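Local coordinates for protein N-(5'-phosphoribosyl)anthranilate isomerase (Thermococcus kodakarensis, PDB 5LHF) that catalyses the isomerisation of N-(5-phosphoribosyl)anthranilate to 1-(2-carboxyphenylamino)-1-deoxyribulose 5-phosphate, the third step from chorismate to tryptophan, at residues L17-V20 against E21-D25; R37-P40 against L41-A45; A44-L47 against I48-E52; N91-K94 against D95-V99; R143-D146 against Y147-A151. One frame throughout, in Å; residues are numbered along the deposited sequence. Where two conformers were deposited one is given.

Contact 1: residues L17-V20 against E21-D25; sequences LRLV and ERYAD
Arg-18 and Glu-21 both set CG beside their own backbone N (chi1 -65° and -70°), but the arginine then bends at chi2 while the glutamate runs on extended, which lays the two chains side by side and pointing the same way. Arg-18 NH1 donates to Glu-21 OE2 at 2.9 Å, meeting the carboxylate on its syn side, with the oxygen close to the guanidinium plane. Glu-21 OE1 lies 3.6 Å from Leu-17 CD1 and probably accepts from the backbone N of Glu-52; Arg-18 NH1 also reaches the carbonyl of Met-50. Leu-19 CD1 packs 3.9 Å from Tyr-23 CE1, both side chains touching helix 196-207, where the tyrosine hydroxyl bonds to Glu-200. Val-20 O closes the helix 14-20, taking Ala-24 N at 2.9 Å and Tyr-23 N at 3.0 Å, the latter from above its carbonyl plane. Val-20 CG1 and Ala-24 CB touch at 3.8 Å, and both residues pack on Ile-8 of strand 5-9 of the TIM barrel. With an alanine at Glu-21 the carboxylate is gone, and Arg-18 NH1 is likely to be left to the Met-50 carbonyl, its charge without this mate. The last turn of this helix thus pairs charge and apolar contact, and its carboxylate, facing a guanidinium and probably a backbone amide, is likely to be stabilised as the anion.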
loop_
_atom_site.group_PDB
_atom_site.type_symbol
_atom_site.label_atom_id
_atom_site.label_comp_id
_atom_site.label_asym_id
_atom_site.label_seq_id
_atom_site.Cartn_x
_atom_site.Cartn_y
_atom_site.Cartn_z
ATOM N N LEU A 17 4.341 -2.296 -15.582
ATOM C CA LEU A 17 3.407 -3.330 -15.148
ATOM C C LEU A 17 3.947 -4.728 -15.431
ATOM O O LEU A 17 4.021 -5.565 -14.532
ATOM C CB LEU A 17 2.054 -3.145 -15.829
ATOM C CG LEU A 17 1.019 -4.233 -15.537
ATOM C CD1 LEU A 17 0.619 -4.253 -14.063
ATOM C CD2 LEU A 17 -0.188 -4.000 -16.385
ATOM N N ARG A 18 4.307 -5.008 -16.690
ATOM C CA ARG A 18 4.779 -6.346 -17.038
ATOM C C ARG A 18 6.022 -6.745 -16.237
ATOM O O ARG A 18 6.209 -7.928 -15.919
ATOM C CB ARG A 18 5.068 -6.419 -18.536
ATOM C CG ARG A 18 3.830 -6.254 -19.402
ATOM C CD ARG A 18 2.763 -7.271 -19.030
ATOM N NE ARG A 18 1.665 -7.293 -19.999
ATOM C CZ ARG A 18 0.402 -7.585 -19.689
ATOM N NH1 ARG A 18 0.072 -7.849 -18.431
ATOM N NH2 ARG A 18 -0.538 -7.587 -20.632
ATOM N N LEU A 19 6.899 -5.782 -15.932
ATOM C CA LEU A 19 8.071 -6.078 -15.117
ATOM C C LEU A 19 7.666 -6.486 -13.709
ATOM O O LEU A 19 8.064 -7.547 -13.218
ATOM C CB LEU A 19 9.003 -4.865 -15.070
ATOM C CG LEU A 19 10.164 -4.976 -14.083
ATOM C CD1 LEU A 19 10.977 -6.234 -14.457
ATOM C CD2 LEU A 19 11.029 -3.698 -14.092
ATOM N N VAL A 20 6.847 -5.661 -13.056
ATOM C CA VAL A 20 6.394 -5.939 -11.695
ATOM C C VAL A 20 5.665 -7.276 -11.612
ATOM O O VAL A 20 5.739 -7.970 -10.591
ATOM C CB VAL A 20 5.515 -4.765 -11.218
ATOM C CG1 VAL A 20 4.675 -5.145 -10.015
ATOM C CG2 VAL A 20 6.395 -3.569 -10.918
ATOM N N GLU A 21 4.947 -7.660 -12.672
ATOM C CA GLU A 21 4.147 -8.879 -12.638
ATOM C C GLU A 21 4.997 -10.138 -12.539
ATOM O O GLU A 21 4.476 -11.193 -12.163
ATOM C CB GLU A 21 3.262 -8.955 -13.882
ATOM C CG GLU A 21 2.149 -7.915 -13.857
ATOM C CD GLU A 21 1.192 -8.061 -15.007
ATOM O OE1 GLU A 21 0.007 -7.712 -14.829
ATOM O OE2 GLU A 21 1.626 -8.506 -16.087
ATOM N N ARG A 22 6.285 -10.051 -12.857
ATOM C CA ARG A 22 7.150 -11.215 -12.746
ATOM C C ARG A 22 7.584 -11.479 -11.314
ATOM O O ARG A 22 8.150 -12.547 -11.036
ATOM C CB ARG A 22 8.366 -11.033 -13.650
ATOM C CG ARG A 22 7.994 -10.956 -15.120
ATOM C CD ARG A 22 9.086 -11.513 -16.020
ATOM N NE ARG A 22 10.337 -10.764 -15.916
ATOM C CZ ARG A 22 10.560 -9.598 -16.510
ATOM N NH1 ARG A 22 9.612 -9.034 -17.253
ATOM N NH2 ARG A 22 11.732 -9.001 -16.358
ATOM N N TYR A 23 7.304 -10.546 -10.395
ATOM C CA TYR A 23 7.809 -10.638 -9.035
ATOM C C TYR A 23 6.753 -10.450 -7.957
ATOM O O TYR A 23 6.807 -11.154 -6.946
ATOM C CB TYR A 23 8.929 -9.608 -8.826
ATOM C CG TYR A 23 10.078 -9.771 -9.795
ATOM C CD1 TYR A 23 10.093 -9.083 -11.013
ATOM C CD2 TYR A 23 11.136 -10.622 -9.508
ATOM C CE1 TYR A 23 11.143 -9.230 -11.898
ATOM C CE2 TYR A 23 12.190 -10.774 -10.392
ATOM C CZ TYR A 23 12.190 -10.081 -11.578
ATOM O OH TYR A 23 13.243 -10.236 -12.450
ATOM N N ALA A 24 5.816 -9.507 -8.125
ATOM C CA ALA A 24 4.981 -9.080 -7.009
ATOM C C ALA A 24 3.679 -9.870 -6.951
ATOM O O ALA A 24 3.176 -10.356 -7.963
ATOM C CB ALA A 24 4.656 -7.576 -7.101
ATOM N N ASP A 25 3.124 -9.983 -5.744
ATOM C CA ASP A 25 1.779 -10.531 -5.613
ATOM C C ASP A 25 0.694 -9.546 -6.025
ATOM O O ASP A 25 -0.417 -9.976 -6.351
ATOM C CB ASP A 25 1.557 -10.971 -4.178
ATOM C CG ASP A 25 2.563 -12.009 -3.749
ATOM O OD1 ASP A 25 2.513 -13.105 -4.326
ATOM O OD2 ASP A 25 3.392 -11.728 -2.852
#

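Contact 2: residues R37-P40 against L41-A45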
loop_
_atom_site.group_PDB
_atom_site.type_symbol
_atom_site.label_atom_id
_atom_site.label_comp_id
_atom_site.label_asym_id
_atom_site.label_seq_id
_atom_site.Cartn_x
_atom_site.Cartn_y
_atom_site.Cartn_z
ATOM N N ARG A 37 3.552 9.470 -9.301
ATOM C CA ARG A 37 3.108 8.300 -10.041
ATOM C C ARG A 37 1.690 8.447 -10.558
ATOM O O ARG A 37 1.142 7.477 -11.092
ATOM C CB ARG A 37 3.184 7.034 -9.163
ATOM C CG ARG A 37 4.484 6.891 -8.344
ATOM C CD ARG A 37 5.701 7.002 -9.237
ATOM N NE ARG A 37 5.790 5.861 -10.143
ATOM C CZ ARG A 37 6.811 5.643 -10.961
ATOM N NH1 ARG A 37 7.830 6.491 -10.983
ATOM N NH2 ARG A 37 6.805 4.576 -11.757
ATOM N N LYS A 38 1.073 9.612 -10.360
ATOM C CA LYS A 38 -0.292 9.829 -10.815
ATOM C C LYS A 38 -0.369 9.681 -12.336
ATOM O O LYS A 38 0.532 10.125 -13.059
ATOM C CB LYS A 38 -0.765 11.217 -10.377
ATOM C CG LYS A 38 -2.197 11.557 -10.752
ATOM C CD LYS A 38 -2.517 12.995 -10.341
ATOM C CE LYS A 38 -2.772 13.864 -11.556
ATOM N NZ LYS A 38 -4.218 14.018 -11.855
ATOM N N VAL A 39 -1.405 9.003 -12.803
ATOM C CA VAL A 39 -1.741 8.897 -14.220
ATOM C C VAL A 39 -3.205 9.275 -14.389
ATOM O O VAL A 39 -4.000 9.167 -13.422
ATOM C CB VAL A 39 -1.460 7.480 -14.784
ATOM C CG1 VAL A 39 0.016 7.087 -14.647
ATOM C CG2 VAL A 39 -2.405 6.427 -14.157
ATOM N N PRO A 40 -3.606 9.718 -15.584
ATOM C CA PRO A 40 -5.041 9.927 -15.837
ATOM C C PRO A 40 -5.858 8.635 -15.728
ATOM O O PRO A 40 -5.338 7.536 -15.930
ATOM C CB PRO A 40 -5.076 10.495 -17.261
ATOM C CG PRO A 40 -3.653 10.853 -17.585
ATOM C CD PRO A 40 -2.774 10.007 -16.751
ATOM N N LEU A 41 -7.150 8.802 -15.424
ATOM C CA LEU A 41 -8.049 7.641 -15.275
ATOM C C LEU A 41 -8.021 6.735 -16.495
ATOM O O LEU A 41 -8.056 5.513 -16.354
ATOM C CB LEU A 41 -9.483 8.105 -15.001
ATOM C CG LEU A 41 -9.838 8.630 -13.613
ATOM C CD1 LEU A 41 -11.342 8.880 -13.499
ATOM C CD2 LEU A 41 -9.384 7.690 -12.526
ATOM N N LYS A 42 -8.009 7.306 -17.712
ATOM C CA LYS A 42 -7.988 6.430 -18.880
ATOM C C LYS A 42 -6.716 5.588 -18.911
ATOM O O LYS A 42 -6.745 4.410 -19.304
ATOM C CB LYS A 42 -8.109 7.250 -20.167
ATOM C CG LYS A 42 -8.188 6.385 -21.389
ATOM C CD LYS A 42 -7.839 7.155 -22.638
ATOM C CE LYS A 42 -8.742 6.751 -23.763
ATOM N NZ LYS A 42 -8.259 5.572 -24.458
ATOM N N THR A 43 -5.586 6.183 -18.536
ATOM C CA THR A 43 -4.340 5.426 -18.521
ATOM C C THR A 43 -4.400 4.321 -17.475
ATOM O O THR A 43 -3.977 3.188 -17.733
ATOM C CB THR A 43 -3.152 6.359 -18.259
ATOM O OG1 THR A 43 -3.107 7.373 -19.271
ATOM C CG2 THR A 43 -1.849 5.583 -18.272
ATOM N N ALA A 44 -4.942 4.634 -16.292
ATOM C CA ALA A 44 -5.120 3.610 -15.264
ATOM C C ALA A 44 -6.073 2.518 -15.736
ATOM O O ALA A 44 -5.864 1.332 -15.453
ATOM C CB ALA A 44 -5.643 4.243 -13.974
ATOM N N ALA A 45 -7.139 2.899 -16.445
ATOM C CA ALA A 45 -8.075 1.900 -16.948
ATOM C C ALA A 45 -7.380 0.905 -17.876
ATOM O O ALA A 45 -7.699 -0.291 -17.877
ATOM C CB ALA A 45 -9.236 2.600 -17.656
#
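Val-39 packs its CG2 methyl against Ala-44, 3.9 Å from CB, where the loop after strand 26-30 turns into helix 41-50. This methyl stands between the valine's own backbone N and carbonyl carbon (chi1 -60° for CG1), a crowded position that aims it at the first helical turn. Val-39 CB also meets Thr-43 CG2 at 4.0 Å. Both Val-39 and Ala-44 are buried and lie on Val-29 of the barrel strand, making this the close-packed side.

Pro-40 holds the N-cap, and its carbonyl oxygen receives Ala-44 N at 3.0 Å in a nearly straight bond (165°), the first i to i+4 link of the helix. Its ring belongs to the solvent side: CD lies 3.7 Å from Thr-43 OG1, the two side chains crossing at a slant. The threonine hydroxyl sits beside its own backbone N, anti to the carbonyl carbon, and is a ligand of a bound sodium ion, while Lys-42 reaches away from the loop. Leu-41 packs on helix 64-74.

The chemistry therefore divides at the cap: apolar groups seat the helix start on the barrel, whereas the solvent side offers a hydroxyl oxygen to a cation.

Contact 3: residues A44-L47 against I48-E52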
loop_
_atom_site.group_PDB
_atom_site.type_symbol
_atom_site.label_atom_id
_atom_site.label_comp_id
_atom_site.label_asym_id
_atom_site.label_seq_id
_atom_site.Cartn_x
_atom_site.Cartn_y
_atom_site.Cartn_z
ATOM N N ALA A 44 -4.942 4.634 -16.292
ATOM C CA ALA A 44 -5.120 3.610 -15.264
ATOM C C ALA A 44 -6.073 2.518 -15.736
ATOM O O ALA A 44 -5.864 1.332 -15.453
ATOM C CB ALA A 44 -5.643 4.243 -13.974
ATOM N N ALA A 45 -7.139 2.899 -16.445
ATOM C CA ALA A 45 -8.075 1.900 -16.948
ATOM C C ALA A 45 -7.380 0.905 -17.876
ATOM O O ALA A 45 -7.699 -0.291 -17.877
ATOM C CB ALA A 45 -9.236 2.600 -17.656
ATOM N N GLU A 46 -6.430 1.379 -18.678
ATOM C CA GLU A 46 -5.728 0.465 -19.577
ATOM C C GLU A 46 -4.834 -0.494 -18.811
ATOM O O GLU A 46 -4.815 -1.700 -19.099
ATOM C CB GLU A 46 -4.915 1.238 -20.608
ATOM C CG GLU A 46 -4.051 0.310 -21.458
ATOM C CD GLU A 46 -4.871 -0.622 -22.336
ATOM O OE1 GLU A 46 -5.389 -1.648 -21.840
ATOM O OE2 GLU A 46 -4.993 -0.339 -23.546
ATOM N N LEU A 47 -4.085 0.009 -17.826
ATOM C CA LEU A 47 -3.237 -0.883 -17.047
ATOM C C LEU A 47 -4.083 -1.892 -16.292
ATOM O O LEU A 47 -3.738 -3.075 -16.227
ATOM C CB LEU A 47 -2.357 -0.075 -16.090
ATOM C CG LEU A 47 -1.550 1.027 -16.794
ATOM C CD1 LEU A 47 -0.870 1.949 -15.793
ATOM C CD2 LEU A 47 -0.510 0.412 -17.744
ATOM N N ILE A 48 -5.219 -1.447 -15.746
ATOM C CA ILE A 48 -6.077 -2.338 -14.971
ATOM C C ILE A 48 -6.613 -3.465 -15.852
ATOM O O ILE A 48 -6.774 -4.608 -15.399
ATOM C CB ILE A 48 -7.198 -1.516 -14.300
ATOM C CG1 ILE A 48 -6.625 -0.741 -13.094
ATOM C CG2 ILE A 48 -8.367 -2.392 -13.851
ATOM C CD1 ILE A 48 -7.530 0.412 -12.629
ATOM N N GLU A 49 -6.887 -3.162 -17.123
ATOM C CA GLU A 49 -7.432 -4.175 -18.022
ATOM C C GLU A 49 -6.375 -5.205 -18.403
ATOM O O GLU A 49 -6.683 -6.396 -18.518
ATOM C CB GLU A 49 -8.005 -3.517 -19.274
ATOM C CG GLU A 49 -8.487 -4.493 -20.341
ATOM C CD GLU A 49 -8.879 -3.795 -21.631
ATOM O OE1 GLU A 49 -8.388 -2.670 -21.877
ATOM O OE2 GLU A 49 -9.670 -4.373 -22.406
ATOM N N MET A 50 -5.126 -4.775 -18.579
ATOM C CA MET A 50 -4.087 -5.704 -19.000
ATOM C C MET A 50 -3.382 -6.408 -17.845
ATOM O O MET A 50 -2.682 -7.401 -18.088
ATOM C CB MET A 50 -3.067 -4.971 -19.871
ATOM C CG MET A 50 -3.687 -4.412 -21.140
ATOM S SD MET A 50 -4.477 -5.682 -22.160
ATOM C CE MET A 50 -3.176 -6.012 -23.346
ATOM N N ALA A 51 -3.588 -5.975 -16.596
ATOM C CA ALA A 51 -2.875 -6.581 -15.475
ATOM C C ALA A 51 -3.220 -8.060 -15.297
ATOM O O ALA A 51 -4.374 -8.479 -15.452
ATOM C CB ALA A 51 -3.167 -5.818 -14.179
ATOM N N GLU A 52 -2.207 -8.860 -14.968
ATOM C CA GLU A 52 -2.407 -10.278 -14.708
ATOM C C GLU A 52 -2.245 -10.646 -13.233
ATOM O O GLU A 52 -2.376 -11.825 -12.891
ATOM C CB GLU A 52 -1.458 -11.104 -15.600
ATOM C CG GLU A 52 -1.827 -10.968 -17.076
ATOM C CD GLU A 52 -0.849 -11.646 -18.022
ATOM O OE1 GLU A 52 -1.078 -11.574 -19.256
ATOM O OE2 GLU A 52 0.148 -12.231 -17.538
#
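Ala-44 O takes the amide of Ile-48 at 2.9 Å, and the side chain of Ile-48 folds back over the same carbonyl, with CG1 3.2 Å from that oxygen. Ala-45 O accepts from Glu-49 N, and Glu-46 O from Met-50 N at 3.1 Å, with a further weak bond from Glu-49 N. At the end of the helix Leu-47 O has two donors, Ala-51 N and Met-50 N, both weak, while Met-50 O is met by Arg-18 NH1. This is the last part of helix 41-50 in the beta-alpha-beta crossover from strand 26-30 to strand 55-59 of the TIM barrel; Leu-47 rests on Val-29, and Ile-48 on Val-29, Ile-55 and Leu-57. The outer face carries acid instead. Glu-46, bent at chi2 (66°), brings OE1 to 3.2 Å from Glu-49 OE1, the carboxylate planes 16° apart; both are acceptors, so their closeness is probably unfavourable unless one is protonated.

Contact 4: residues N91-K94 against D95-V99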
loop_
_atom_site.group_PDB
_atom_site.type_symbol
_atom_site.label_atom_id
_atom_site.label_comp_id
_atom_site.label_asym_id
_atom_site.label_seq_id
_atom_site.Cartn_x
_atom_site.Cartn_y
_atom_site.Cartn_z
ATOM N N ASN A 91 -17.715 0.970 2.977
ATOM C CA ASN A 91 -18.624 -0.156 2.787
ATOM C C ASN A 91 -19.540 0.048 1.590
ATOM O O ASN A 91 -19.869 -0.917 0.888
ATOM C CB ASN A 91 -19.450 -0.383 4.050
ATOM C CG ASN A 91 -18.706 -1.190 5.094
ATOM O OD1 ASN A 91 -17.541 -1.562 4.909
ATOM N ND2 ASN A 91 -19.374 -1.463 6.204
ATOM N N ARG A 92 -19.976 1.289 1.343
ATOM C CA ARG A 92 -20.816 1.543 0.180
ATOM C C ARG A 92 -20.109 1.137 -1.104
ATOM O O ARG A 92 -20.737 0.605 -2.025
ATOM C CB ARG A 92 -21.240 3.022 0.123
ATOM C CG ARG A 92 -22.301 3.445 1.157
ATOM C CD ARG A 92 -22.959 4.791 0.786
ATOM N NE ARG A 92 -23.517 4.752 -0.562
ATOM C CZ ARG A 92 -23.765 5.822 -1.316
ATOM N NH1 ARG A 92 -23.508 7.050 -0.876
ATOM N NH2 ARG A 92 -24.257 5.653 -2.534
ATOM N N LEU A 93 -18.795 1.379 -1.187
ATOM C CA LEU A 93 -18.058 1.007 -2.385
ATOM C C LEU A 93 -18.018 -0.505 -2.578
ATOM O O LEU A 93 -18.172 -0.989 -3.703
ATOM C CB LEU A 93 -16.643 1.574 -2.322
ATOM C CG LEU A 93 -16.572 3.093 -2.462
ATOM C CD1 LEU A 93 -15.186 3.576 -2.074
ATOM C CD2 LEU A 93 -16.874 3.477 -3.923
ATOM N N LYS A 94 -17.789 -1.261 -1.504
ATOM C CA LYS A 94 -17.728 -2.717 -1.626
ATOM C C LYS A 94 -19.065 -3.298 -2.068
ATOM O O LYS A 94 -19.103 -4.225 -2.882
ATOM C CB LYS A 94 -17.289 -3.341 -0.300
ATOM C CG LYS A 94 -15.894 -2.933 0.151
ATOM C CD LYS A 94 -15.826 -2.845 1.673
ATOM C CE LYS A 94 -16.266 -4.145 2.321
ATOM N NZ LYS A 94 -16.396 -3.964 3.793
ATOM N N ASP A 95 -20.175 -2.774 -1.545
ATOM C CA ASP A 95 -21.476 -3.340 -1.893
ATOM C C ASP A 95 -21.954 -2.887 -3.265
ATOM O O ASP A 95 -22.490 -3.696 -4.033
ATOM C CB ASP A 95 -22.506 -2.981 -0.827
ATOM C CG ASP A 95 -22.172 -3.592 0.514
ATOM O OD1 ASP A 95 -21.758 -4.773 0.539
ATOM O OD2 ASP A 95 -22.313 -2.894 1.540
ATOM N N GLU A 96 -21.767 -1.609 -3.595
ATOM C CA GLU A 96 -22.315 -1.063 -4.824
ATOM C C GLU A 96 -21.407 -1.251 -6.025
ATOM O O GLU A 96 -21.893 -1.219 -7.165
ATOM C CB GLU A 96 -22.646 0.417 -4.619
ATOM C CG GLU A 96 -23.773 0.608 -3.601
ATOM C CD GLU A 96 -23.965 2.044 -3.192
ATOM O OE1 GLU A 96 -24.296 2.276 -2.010
ATOM O OE2 GLU A 96 -23.781 2.934 -4.050
ATOM N N TYR A 97 -20.111 -1.482 -5.806
ATOM C CA TYR A 97 -19.199 -1.721 -6.908
ATOM C C TYR A 97 -18.416 -3.019 -6.781
ATOM O O TYR A 97 -17.779 -3.422 -7.753
ATOM C CB TYR A 97 -18.236 -0.532 -7.068
ATOM C CG TYR A 97 -18.971 0.726 -7.475
ATOM C CD1 TYR A 97 -19.350 1.670 -6.531
ATOM C CD2 TYR A 97 -19.334 0.940 -8.799
ATOM C CE1 TYR A 97 -20.043 2.812 -6.901
ATOM C CE2 TYR A 97 -20.025 2.079 -9.181
ATOM C CZ TYR A 97 -20.382 3.012 -8.227
ATOM O OH TYR A 97 -21.075 4.146 -8.604
ATOM N N GLY A 98 -18.490 -3.709 -5.648
ATOM C CA GLY A 98 -17.866 -5.012 -5.538
ATOM C C GLY A 98 -16.356 -4.945 -5.554
ATOM O O GLY A 98 -15.714 -5.793 -6.178
ATOM N N VAL A 99 -15.777 -3.976 -4.877
ATOM C CA VAL A 99 -14.325 -3.835 -4.826
ATOM C C VAL A 99 -13.792 -4.407 -3.517
ATOM O O VAL A 99 -14.481 -4.433 -2.491
ATOM C CB VAL A 99 -13.902 -2.359 -5.020
ATOM C CG1 VAL A 99 -14.311 -1.857 -6.406
ATOM C CG2 VAL A 99 -14.462 -1.461 -3.921
#
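Arg-92 and Glu-96, one helical turn apart, form the main charged pair of this contact. The guanidinium is presented side-on: Arg-92 NE donates to Glu-96 OE1 at 3.0 Å in a nearly straight bond (169°), and Arg-92 NH2 donates to Glu-96 OE2 at 3.1 Å on its syn lone pair. OE1 lies in the guanidinium plane, although that plane and the carboxylate are turned 38° apart. The bend of Arg-92 at chi3 (55°) swings NE back over the turn to meet a glutamate extended beyond CG. Arg-92 also makes a cation-pi contact with Phe-64 of helix 64-74.

A second polar link runs within 91-94: Lys-94 NZ gives a hydrogen bond to Asn-91 OD1 at 2.9 Å, from above the amide plane. Both side chains reach Glu-129 as well, the lysine at its backbone carbonyl and the asparagine at its carboxylate.

Among apolar contacts, Leu-93 CD2 approaches the Tyr-97 ring at CD1, 4.0 Å away, beside helix 64-74. On the barrel side Leu-93 CB faces Val-99 CG2, and both residues rest on Ile-79 of strand 78-81.

Among backbone bonds, Tyr-97 N reaches Leu-93 O at 2.9 Å. Gly-98, with positive phi, then carries the chain out of helix 87-97 toward strand 100-106 of the TIM barrel, its amide held weakly by Leu-93 O and Lys-94 O. Two-pronged pairing of Arg-92 with Glu-96 probably limits rotation of both groups and balances their charges on a partly solvent-exposed face.

Contact 5: residues R143-D146 against Y147-A151; sequences RRHD and YRVSA
The first two turns of helix 143-156, in the beta-alpha-beta unit between strands 132-136 and 160-162 of the TIM barrel, bring Arg-143 against Tyr-147. Arg-143 is extended from CG to NE, with CG anti to N (chi1 -174°); Tyr-147 CE1 sits over one face of its guanidinium, offset toward the rim, the planes 70° apart and so not stacked. Arg-143 NH2 makes a weak hydrogen bond to Tyr-147 OH at 2.9 Å and a hydrogen bond to Gly-163 O, its stronger partner, while NH1 reaches Gly-138 O. A leucine in place of Tyr-147 has neither hydroxyl nor ring, which is likely to leave Arg-143 relying on the Gly-163 and Gly-138 carbonyls and Trp-176 without its edge-to-face partner.

His-145 ND1 donates to Asp-146 OD1 at 3.1 Å, in the ring plane, and Val-149 CG2 sits over the imidazole face in a CH-pi contact, 4.0 Å from its centroid. Asp-146 OD2 pairs with Arg-109 and the amide of Gly-138. Asp-146 O is gripped twice, by Ser-150 N and by Ser-150 OG, each at 2.9 Å, from opposite faces of its plane.

Around the helix, Tyr-147 meets Trp-176 of helix 170-177, and His-145 and Val-149 lie against Pro-114 of helix 114-126, so that this helix is wedged between its two neighbours.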
loop_
_atom_site.group_PDB
_atom_site.type_symbol
_atom_site.label_atom_id
_atom_site.label_comp_id
_atom_site.label_asym_id
_atom_site.label_seq_id
_atom_site.Cartn_x
_atom_site.Cartn_y
_atom_site.Cartn_z
ATOM N N ARG A 143 11.247 7.219 12.645
ATOM C CA ARG A 143 10.959 5.991 11.915
ATOM C C ARG A 143 11.109 4.764 12.810
ATOM O O ARG A 143 10.313 3.822 12.722
ATOM C CB ARG A 143 11.870 5.901 10.695
ATOM C CG ARG A 143 11.570 4.752 9.788
ATOM C CD ARG A 143 12.268 4.939 8.452
ATOM N NE ARG A 143 12.054 3.765 7.623
ATOM C CZ ARG A 143 10.996 3.588 6.846
ATOM N NH1 ARG A 143 10.053 4.532 6.764
ATOM N NH2 ARG A 143 10.893 2.468 6.147
ATOM N N ARG A 144 12.117 4.761 13.689
ATOM C CA ARG A 144 12.269 3.650 14.624
ATOM C C ARG A 144 11.052 3.535 15.535
ATOM O O ARG A 144 10.582 2.428 15.827
ATOM C CB ARG A 144 13.552 3.821 15.441
ATOM C CG ARG A 144 14.814 3.377 14.705
ATOM C CD ARG A 144 16.083 3.644 15.510
ATOM N NE ARG A 144 16.280 2.691 16.603
ATOM C CZ ARG A 144 17.019 1.589 16.511
ATOM N NH1 ARG A 144 17.635 1.293 15.374
ATOM N NH2 ARG A 144 17.144 0.781 17.558
ATOM N N HIS A 145 10.530 4.674 15.991
ATOM C CA HIS A 145 9.288 4.683 16.756
ATOM C C HIS A 145 8.139 4.100 15.946
ATOM O O HIS A 145 7.285 3.385 16.485
ATOM C CB HIS A 145 8.972 6.115 17.184
ATOM C CG HIS A 145 7.545 6.335 17.582
ATOM N ND1 HIS A 145 6.536 6.544 16.665
ATOM C CD2 HIS A 145 6.963 6.407 18.803
ATOM C CE1 HIS A 145 5.393 6.717 17.304
ATOM N NE2 HIS A 145 5.625 6.639 18.603
ATOM N N ASP A 146 8.087 4.415 14.651
ATOM C CA ASP A 146 7.007 3.905 13.814
ATOM C C ASP A 146 7.069 2.387 13.692
ATOM O O ASP A 146 6.031 1.720 13.706
ATOM C CB ASP A 146 7.049 4.566 12.438
ATOM C CG ASP A 146 6.779 6.064 12.495
ATOM O OD1 ASP A 146 6.502 6.583 13.595
ATOM O OD2 ASP A 146 6.834 6.714 11.429
ATOM N N TYR A 147 8.276 1.824 13.578
ATOM C CA TYR A 147 8.408 0.366 13.562
ATOM C C TYR A 147 7.918 -0.257 14.869
ATOM O O TYR A 147 7.285 -1.320 14.863
ATOM C CB TYR A 147 9.862 -0.041 13.316
ATOM C CG TYR A 147 10.403 0.155 11.910
ATOM C CD1 TYR A 147 9.577 0.477 10.838
ATOM C CD2 TYR A 147 11.765 0.018 11.662
ATOM C CE1 TYR A 147 10.107 0.653 9.553
ATOM C CE2 TYR A 147 12.295 0.189 10.390
ATOM C CZ TYR A 147 11.475 0.506 9.348
ATOM O OH TYR A 147 12.036 0.666 8.100
ATOM N N ARG A 148 8.219 0.374 16.006
ATOM C CA ARG A 148 7.777 -0.186 17.283
ATOM C C ARG A 148 6.260 -0.205 17.386
ATOM O O ARG A 148 5.678 -1.160 17.917
ATOM C CB ARG A 148 8.366 0.609 18.446
ATOM C CG ARG A 148 9.846 0.472 18.585
ATOM C CD ARG A 148 10.386 1.566 19.471
ATOM N NE ARG A 148 11.785 1.856 19.196
ATOM C CZ ARG A 148 12.800 1.113 19.614
ATOM N NH1 ARG A 148 12.580 0.023 20.326
ATOM N NH2 ARG A 148 14.035 1.463 19.317
ATOM N N VAL A 149 5.604 0.854 16.906
ATOM C CA VAL A 149 4.146 0.866 16.861
ATOM C C VAL A 149 3.642 -0.239 15.943
ATOM O O VAL A 149 2.752 -1.019 16.308
ATOM C CB VAL A 149 3.636 2.244 16.404
ATOM C CG1 VAL A 149 2.120 2.212 16.196
ATOM C CG2 VAL A 149 4.034 3.325 17.408
ATOM N N SER A 150 4.212 -0.322 14.735
ATOM C CA SER A 150 3.719 -1.266 13.743
ATOM C C SER A 150 3.888 -2.699 14.219
ATOM O O SER A 150 3.037 -3.558 13.943
ATOM C CB SER A 150 4.443 -1.046 12.412
ATOM O OG SER A 150 4.248 0.286 11.960
ATOM N N ALA A 151 4.982 -2.977 14.938
ATOM C CA ALA A 151 5.201 -4.330 15.432
ATOM C C ALA A 151 4.085 -4.765 16.373
ATOM O O ALA A 151 3.684 -5.935 16.362
ATOM C CB ALA A 151 6.562 -4.424 16.123
#

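How the contacts relate
All five contacts lie on, or at the ends of, the outer helices of one TIM barrel. Contacts 1 to 4 have an apolar side toward the strands and a polar side facing outward; contact 5 packs between helices with buried polar groups. Contacts 2 and 3 share Ala-44 and Ala-45 and take the two ends of helix 41-50, one beside sodium, the other acidic. Contact 1 joins contact 3 directly, Arg-18, and probably Glu-21, bonding to the backbone where that helix ends. Contact 4, about 20 Å from contact 3 between centres, resembles contact 1 in using an arginine-glutamate pair at a helix end. Contact 5 lies on the opposite side of the chain's centre from contacts 2, 3 and 4.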